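Local coordinates for protein tungsten formylmethanofuran dehydrogenase subunit E (Syntrophus aciditrophicus, PDB 3D00) that is of unproven function, belongs to a family implicated in microbial methanogenesis, and binds zinc through a C-terminal treble-clef finger, at residues 36-40 against 98-102; 12-16 against 30-35. One frame throughout, in Å; residues are numbered along the deposited sequence. Where two conformers were deposited one is given.

Contact 1: residues 36-40 against 98-102; sequences MVDLA and VRVFL
V98 meets A40 at the far turn of the helical segment: its CG2 lies 3.6 Å from the carbonyl O of A40 and also approaches that residue's CB. R99 turns to the other side of the sheet. V100 is the middle of the contact and uses both branches. CG2 reaches A40 CB at 3.7 Å, while CG1, set opposite the backbone N by a chi1 of -176°, lies alongside M36 CG at 3.9 Å, with L39 CD2 4.2 Å from the same methyl. M36 is a selenomethionine that slides past V100 in the opposite direction. A bend at chi3 (78°) carries its CE over to the strand backbone, 3.3 Å from V100 O and 3.8 Å from F101 CA, so the terminal methyl rests on main chain, while the side chain of F101 leaves the backbone away from the helix. L102 closes the row, its CD1 coming 3.7 Å from M36 SE as the two side chains cross at about a right angle. The interface is apolar and buried, and the segment axes run roughly antiparallel, at 148°. It lays helix 28-42 on one face of the mixed sheet of the alpha+beta core, with M36 and A40 also resting on strand 86-91 and M36 on strand 143-149. On the other face R99 pairs with E55 and with E171 of the second subunit.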
HETATM    1  N   MSE A  36      13.533  -8.005  -8.582  1.00 32.95           N
HETATM    2  CA  MSE A  36      13.399  -6.744  -9.283  1.00 33.08           C
HETATM    3  C   MSE A  36      13.842  -5.536  -8.475  1.00 33.74           C
HETATM    4  O   MSE A  36      14.578  -4.681  -8.960  1.00 35.82           O
HETATM    5  CB  MSE A  36      11.960  -6.551  -9.764  1.00 32.87           C
HETATM    6  CG  MSE A  36      11.572  -7.536 -10.828  1.00 35.16           C
HETATM    7 SE   MSE A  36       9.622  -7.601 -11.057  0.75 34.03          SE
HETATM    8  CE  MSE A  36       9.339  -6.086 -12.056  1.00 38.41           C
ATOM      9  N   VAL A  37      13.420  -5.478  -7.237  1.00 34.75           N
ATOM     10  CA  VAL A  37      13.785  -4.386  -6.350  1.00 36.89           C
ATOM     11  C   VAL A  37      15.275  -4.430  -6.041  1.00 35.62           C
ATOM     12  O   VAL A  37      15.928  -3.384  -6.019  1.00 34.41           O
ATOM     13  CB  VAL A  37      12.958  -4.422  -5.037  1.00 37.46           C
ATOM     14  CG1 VAL A  37      13.524  -3.439  -3.966  1.00 38.21           C
ATOM     15  CG2 VAL A  37      11.511  -4.151  -5.344  1.00 37.03           C
ATOM     16  N   ASP A  38      15.815  -5.634  -5.840  1.00 35.53           N
ATOM     17  CA  ASP A  38      17.251  -5.801  -5.693  1.00 35.46           C
ATOM     18  C   ASP A  38      18.062  -5.277  -6.891  1.00 35.28           C
ATOM     19  O   ASP A  38      19.032  -4.563  -6.704  1.00 35.64           O
ATOM     20  CB  ASP A  38      17.577  -7.282  -5.433  1.00 36.06           C
ATOM     21  CG  ASP A  38      19.052  -7.552  -5.346  1.00 36.28           C
ATOM     22  OD1 ASP A  38      19.645  -7.407  -4.252  1.00 37.99           O
ATOM     23  OD2 ASP A  38      19.606  -7.950  -6.369  1.00 37.11           O
ATOM     24  N   LEU A  39      17.678  -5.637  -8.120  1.00 36.54           N
ATOM     25  CA  LEU A  39      18.383  -5.134  -9.321  1.00 35.09           C
ATOM     26  C   LEU A  39      18.243  -3.592  -9.441  1.00 36.47           C
ATOM     27  O   LEU A  39      19.199  -2.888  -9.786  1.00 34.58           O
ATOM     28  CB  LEU A  39      17.830  -5.834 -10.572  1.00 35.66           C
ATOM     29  CG  LEU A  39      18.381  -5.451 -11.963  1.00 35.40           C
ATOM     30  CD1 LEU A  39      19.846  -5.713 -11.949  1.00 34.47           C
ATOM     31  CD2 LEU A  39      17.693  -6.200 -13.145  1.00 34.82           C
ATOM     32  N   ALA A  40      17.035  -3.094  -9.164  1.00 35.51           N
ATOM     33  CA  ALA A  40      16.724  -1.665  -9.217  1.00 36.16           C
ATOM     34  C   ALA A  40      17.634  -0.898  -8.235  1.00 36.84           C
ATOM     35  O   ALA A  40      18.349   0.025  -8.639  1.00 38.85           O
ATOM     36  CB  ALA A  40      15.253  -1.439  -8.898  1.00 34.42           C
ATOM     37  N   VAL A  98      15.369   4.134 -12.438  1.00 36.79           N
ATOM     38  CA  VAL A  98      15.483   2.923 -13.222  1.00 35.52           C
ATOM     39  C   VAL A  98      14.198   2.154 -13.108  1.00 35.08           C
ATOM     40  O   VAL A  98      13.648   2.067 -12.046  1.00 33.52           O
ATOM     41  CB  VAL A  98      16.692   2.036 -12.778  1.00 36.16           C
ATOM     42  CG1 VAL A  98      17.947   2.798 -12.949  1.00 36.30           C
ATOM     43  CG2 VAL A  98      16.584   1.616 -11.342  1.00 35.99           C
ATOM     44  N   ARG A  99      13.743   1.622 -14.239  1.00 34.33           N
ATOM     45  CA  ARG A  99      12.576   0.791 -14.289  1.00 34.28           C
ATOM     46  C   ARG A  99      13.001  -0.623 -14.572  1.00 34.76           C
ATOM     47  O   ARG A  99      13.849  -0.859 -15.446  1.00 31.63           O
ATOM     48  CB  ARG A  99      11.678   1.241 -15.409  1.00 34.24           C
ATOM     49  CG  ARG A  99      10.382   0.499 -15.496  1.00 35.61           C
ATOM     50  CD  ARG A  99       9.625   1.127 -16.667  1.00 36.34           C
ATOM     51  NE  ARG A  99       8.293   0.581 -16.796  1.00 36.76           N
ATOM     52  CZ  ARG A  99       7.946  -0.354 -17.645  1.00 36.07           C
ATOM     53  NH1 ARG A  99       8.837  -0.845 -18.471  1.00 38.09           N
ATOM     54  NH2 ARG A  99       6.701  -0.810 -17.637  1.00 37.29           N
ATOM     55  N   VAL A 100      12.380  -1.562 -13.848  1.00 35.52           N
ATOM     56  CA  VAL A 100      12.662  -2.969 -13.990  1.00 35.59           C
ATOM     57  C   VAL A 100      11.368  -3.682 -14.280  1.00 37.07           C
ATOM     58  O   VAL A 100      10.353  -3.435 -13.649  1.00 35.70           O
ATOM     59  CB  VAL A 100      13.314  -3.599 -12.720  1.00 35.20           C
ATOM     60  CG1 VAL A 100      13.671  -5.055 -13.010  1.00 35.09           C
ATOM     61  CG2 VAL A 100      14.525  -2.816 -12.294  1.00 34.84           C
ATOM     62  N   PHE A 101      11.442  -4.586 -15.239  1.00 38.15           N
ATOM     63  CA  PHE A 101      10.327  -5.351 -15.655  1.00 39.45           C
ATOM     64  C   PHE A 101      10.768  -6.736 -16.153  1.00 42.86           C
ATOM     65  O   PHE A 101      11.965  -7.015 -16.309  1.00 41.59           O
ATOM     66  CB  PHE A 101       9.564  -4.564 -16.739  1.00 37.23           C
ATOM     67  CG  PHE A 101      10.368  -4.230 -17.986  1.00 37.40           C
ATOM     68  CD1 PHE A 101      11.233  -3.173 -18.001  1.00 37.49           C
ATOM     69  CD2 PHE A 101      10.208  -4.961 -19.141  1.00 37.66           C
ATOM     70  CE1 PHE A 101      11.931  -2.849 -19.153  1.00 38.27           C
ATOM     71  CE2 PHE A 101      10.906  -4.648 -20.308  1.00 38.05           C
ATOM     72  CZ  PHE A 101      11.765  -3.589 -20.304  1.00 37.18           C
ATOM     73  N   LEU A 102       9.786  -7.597 -16.390  1.00 47.02           N
ATOM     74  CA  LEU A 102      10.041  -8.942 -16.884  1.00 51.26           C
ATOM     75  C   LEU A 102      10.191  -8.958 -18.413  1.00 51.86           C
ATOM     76  O   LEU A 102       9.439  -8.311 -19.138  1.00 51.28           O
ATOM     77  CB  LEU A 102       8.944  -9.908 -16.431  1.00 53.11           C
ATOM     78  CG  LEU A 102       9.178 -10.646 -15.105  1.00 54.05           C
ATOM     79  CD1 LEU A 102       9.599  -9.633 -14.097  1.00 53.58           C
ATOM     80  CD2 LEU A 102       7.925 -11.432 -14.641  1.00 53.58           C
TER

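Contact 2: residues 12-16 against 30-35; sequences YEEYV and VLIGGF
The rings of Y12 and F35 lie nearly parallel, their planes at 20°, but are slid so far apart that they barely overlap, with centroids 5.6 Å apart. They meet where Y12 CE1 reaches F35 CZ at 3.6 Å. The outer end of the Y12 ring runs across L31, whose CD2 is 3.5 Å from Y12 OH; this hydroxyl is buried among carbon atoms and has no polar partner in the model. The Y15 ring instead presents its edge, with V30 O and L31 CA near its plane and G34 CA approaching obliquely. Y15 leaves its helix toward 30-35, and with CG opposite the backbone N its ring extends far enough for OH to donate a short 2.5 Å hydrogen bond to V30 O. The donor stands 40° out of the carbonyl plane, and G34 N, the helical donor to the same oxygen, arrives from the opposite face. V16 completes the contact, its CG2 touching L31 CD2 at 3.6 Å, so this one leucine methyl is shared between V16 and Y12. The segments cross at 131° with their axes 11.0 Å apart, a spacing bridged largely by the two tyrosines together with L31 and F35. Helix 12-23 is thus laid against helix 28-42, with helix 129-138 touching Y12 and L31 and helix 60-67 flanking Y15.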
ATOM      1  N   TYR A  12      17.827 -15.702   0.207  1.00 42.95           N
ATOM      2  CA  TYR A  12      16.551 -15.975  -0.448  1.00 43.65           C
ATOM      3  C   TYR A  12      15.570 -16.585   0.559  1.00 44.52           C
ATOM      4  O   TYR A  12      14.376 -16.314   0.514  1.00 44.08           O
ATOM      5  CB  TYR A  12      16.737 -16.897  -1.644  1.00 43.15           C
ATOM      6  CG  TYR A  12      15.525 -17.014  -2.520  1.00 42.49           C
ATOM      7  CD1 TYR A  12      15.173 -16.001  -3.370  1.00 42.10           C
ATOM      8  CD2 TYR A  12      14.718 -18.149  -2.471  1.00 42.85           C
ATOM      9  CE1 TYR A  12      14.052 -16.105  -4.154  1.00 43.01           C
ATOM     10  CE2 TYR A  12      13.593 -18.268  -3.255  1.00 42.65           C
ATOM     11  CZ  TYR A  12      13.270 -17.256  -4.093  1.00 43.03           C
ATOM     12  OH  TYR A  12      12.153 -17.367  -4.870  1.00 43.85           O
ATOM     13  N   GLU A  13      16.093 -17.394   1.476  1.00 45.18           N
ATOM     14  CA  GLU A  13      15.267 -18.067   2.466  1.00 45.98           C
ATOM     15  C   GLU A  13      14.794 -17.103   3.530  1.00 45.31           C
ATOM     16  O   GLU A  13      13.659 -17.199   3.958  1.00 45.42           O
ATOM     17  CB  GLU A  13      16.018 -19.237   3.103  1.00 47.53           C
ATOM     18  CG  GLU A  13      16.306 -20.399   2.126  1.00 48.48           C
ATOM     19  CD  GLU A  13      17.623 -20.287   1.372  1.00 48.90           C
ATOM     20  OE1 GLU A  13      18.246 -19.209   1.316  1.00 49.27           O
ATOM     21  OE2 GLU A  13      18.043 -21.313   0.811  1.00 50.32           O
ATOM     22  N   GLU A  14      15.647 -16.165   3.935  1.00 45.39           N
ATOM     23  CA  GLU A  14      15.228 -15.072   4.835  1.00 46.29           C
ATOM     24  C   GLU A  14      14.145 -14.211   4.181  1.00 46.11           C
ATOM     25  O   GLU A  14      13.183 -13.769   4.841  1.00 47.54           O
ATOM     26  CB  GLU A  14      16.420 -14.179   5.215  1.00 47.43           C
ATOM     27  CG  GLU A  14      17.283 -14.714   6.372  1.00 48.03           C
ATOM     28  CD  GLU A  14      18.740 -14.267   6.300  1.00 49.05           C
ATOM     29  OE1 GLU A  14      19.027 -13.113   5.914  1.00 49.07           O
ATOM     30  OE2 GLU A  14      19.616 -15.092   6.633  1.00 50.97           O
ATOM     31  N   TYR A  15      14.308 -13.963   2.883  1.00 43.70           N
ATOM     32  CA  TYR A  15      13.360 -13.120   2.155  1.00 41.66           C
ATOM     33  C   TYR A  15      12.013 -13.843   2.015  1.00 41.65           C
ATOM     34  O   TYR A  15      10.970 -13.224   2.247  1.00 40.98           O
ATOM     35  CB  TYR A  15      13.924 -12.650   0.803  1.00 39.91           C
ATOM     36  CG  TYR A  15      12.897 -11.875  -0.006  1.00 39.28           C
ATOM     37  CD1 TYR A  15      12.439 -10.604   0.415  1.00 40.08           C
ATOM     38  CD2 TYR A  15      12.319 -12.427  -1.149  1.00 39.16           C
ATOM     39  CE1 TYR A  15      11.474  -9.910  -0.326  1.00 38.89           C
ATOM     40  CE2 TYR A  15      11.356 -11.754  -1.873  1.00 38.43           C
ATOM     41  CZ  TYR A  15      10.929 -10.494  -1.462  1.00 39.29           C
ATOM     42  OH  TYR A  15       9.962  -9.821  -2.198  1.00 38.70           O
ATOM     43  N   VAL A  16      12.036 -15.133   1.659  1.00 41.49           N
ATOM     44  CA  VAL A  16      10.816 -15.949   1.597  1.00 40.99           C
ATOM     45  C   VAL A  16      10.083 -15.893   2.938  1.00 41.38           C
ATOM     46  O   VAL A  16       8.871 -15.662   2.974  1.00 40.09           O
ATOM     47  CB  VAL A  16      11.097 -17.419   1.173  1.00 41.35           C
ATOM     48  CG1 VAL A  16       9.857 -18.306   1.363  1.00 40.95           C
ATOM     49  CG2 VAL A  16      11.598 -17.475  -0.287  1.00 41.17           C
ATOM     50  N   VAL A  30       5.750 -11.699  -5.562  1.00 39.86           N
ATOM     51  CA  VAL A  30       6.532 -11.011  -4.527  0.50 38.78           C
ATOM     52  C   VAL A  30       7.955 -11.554  -4.487  1.00 38.40           C
ATOM     53  O   VAL A  30       8.877 -10.834  -4.217  1.00 41.03           O
ATOM     54  CB  VAL A  30       5.877 -11.131  -3.147  0.50 38.13           C
ATOM     55  CG1 VAL A  30       6.592 -10.240  -2.155  0.50 37.70           C
ATOM     56  CG2 VAL A  30       4.442 -10.736  -3.253  0.50 38.20           C
ATOM     57  N   LEU A  31       8.117 -12.836  -4.775  1.00 38.68           N
ATOM     58  CA  LEU A  31       9.452 -13.450  -4.945  1.00 37.33           C
ATOM     59  C   LEU A  31      10.191 -12.813  -6.149  1.00 37.95           C
ATOM     60  O   LEU A  31      11.321 -12.287  -6.022  1.00 37.96           O
ATOM     61  CB  LEU A  31       9.303 -14.992  -5.107  1.00 35.89           C
ATOM     62  CG  LEU A  31       8.805 -15.795  -3.904  1.00 33.78           C
ATOM     63  CD1 LEU A  31       8.516 -17.242  -4.255  1.00 33.12           C
ATOM     64  CD2 LEU A  31       9.826 -15.719  -2.817  1.00 32.86           C
ATOM     65  N   ILE A  32       9.536 -12.820  -7.312  1.00 37.31           N
ATOM     66  CA  ILE A  32      10.122 -12.206  -8.484  1.00 36.47           C
ATOM     67  C   ILE A  32      10.380 -10.726  -8.162  1.00 35.12           C
ATOM     68  O   ILE A  32      11.448 -10.223  -8.438  1.00 34.90           O
ATOM     69  CB  ILE A  32       9.272 -12.413  -9.754  1.00 37.75           C
ATOM     70  CG1 ILE A  32       9.200 -13.909 -10.104  1.00 37.21           C
ATOM     71  CG2 ILE A  32       9.889 -11.655 -10.930  1.00 37.73           C
ATOM     72  CD1 ILE A  32       8.228 -14.205 -11.240  1.00 36.50           C
ATOM     73  N   GLY A  33       9.401 -10.075  -7.545  1.00 34.20           N
ATOM     74  CA  GLY A  33       9.465  -8.712  -7.081  1.00 34.85           C
ATOM     75  C   GLY A  33      10.702  -8.395  -6.297  1.00 35.88           C
ATOM     76  O   GLY A  33      11.240  -7.316  -6.460  1.00 37.68           O
ATOM     77  N   GLY A  34      11.131  -9.322  -5.429  1.00 37.07           N
ATOM     78  CA  GLY A  34      12.406  -9.200  -4.711  1.00 36.74           C
ATOM     79  C   GLY A  34      13.640  -9.056  -5.588  1.00 36.88           C
ATOM     80  O   GLY A  34      14.592  -8.298  -5.270  1.00 36.41           O
ATOM     81  N   PHE A  35      13.674  -9.851  -6.649  1.00 35.56           N
ATOM     82  CA  PHE A  35      14.773  -9.784  -7.586  1.00 35.59           C
ATOM     83  C   PHE A  35      14.724  -8.483  -8.291  1.00 32.98           C
ATOM     84  O   PHE A  35      15.738  -7.927  -8.607  1.00 33.05           O
ATOM     85  CB  PHE A  35      14.734 -10.945  -8.561  1.00 35.68           C
ATOM     86  CG  PHE A  35      15.138 -12.234  -7.944  1.00 35.90           C
ATOM     87  CD1 PHE A  35      16.442 -12.424  -7.514  1.00 36.99           C
ATOM     88  CD2 PHE A  35      14.240 -13.282  -7.838  1.00 36.72           C
ATOM     89  CE1 PHE A  35      16.826 -13.609  -6.957  1.00 36.54           C
ATOM     90  CE2 PHE A  35      14.617 -14.472  -7.291  1.00 36.28           C
ATOM     91  CZ  PHE A  35      15.892 -14.638  -6.837  1.00 36.56           C
TER

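How the contacts relate
Both contacts draw on helix 28-42, contact 2 on its earlier residues and contact 1 on the turn that follows directly, and their centres are 13 Å apart. Along the chain they come in series: 12-16 and 30-35 are paired before strand 96-102 is reached. The helix therefore lies between helix 12-23 and the mixed sheet, touching another helix through tyrosine and phenylalanine rings together with leucine and valine in one contact and the sheet through aliphatic residues in the other. L102 CD1 packs on I32 CG2 at 3.8 Å, so the two apolar interfaces join there, away from the four-cysteine zinc site.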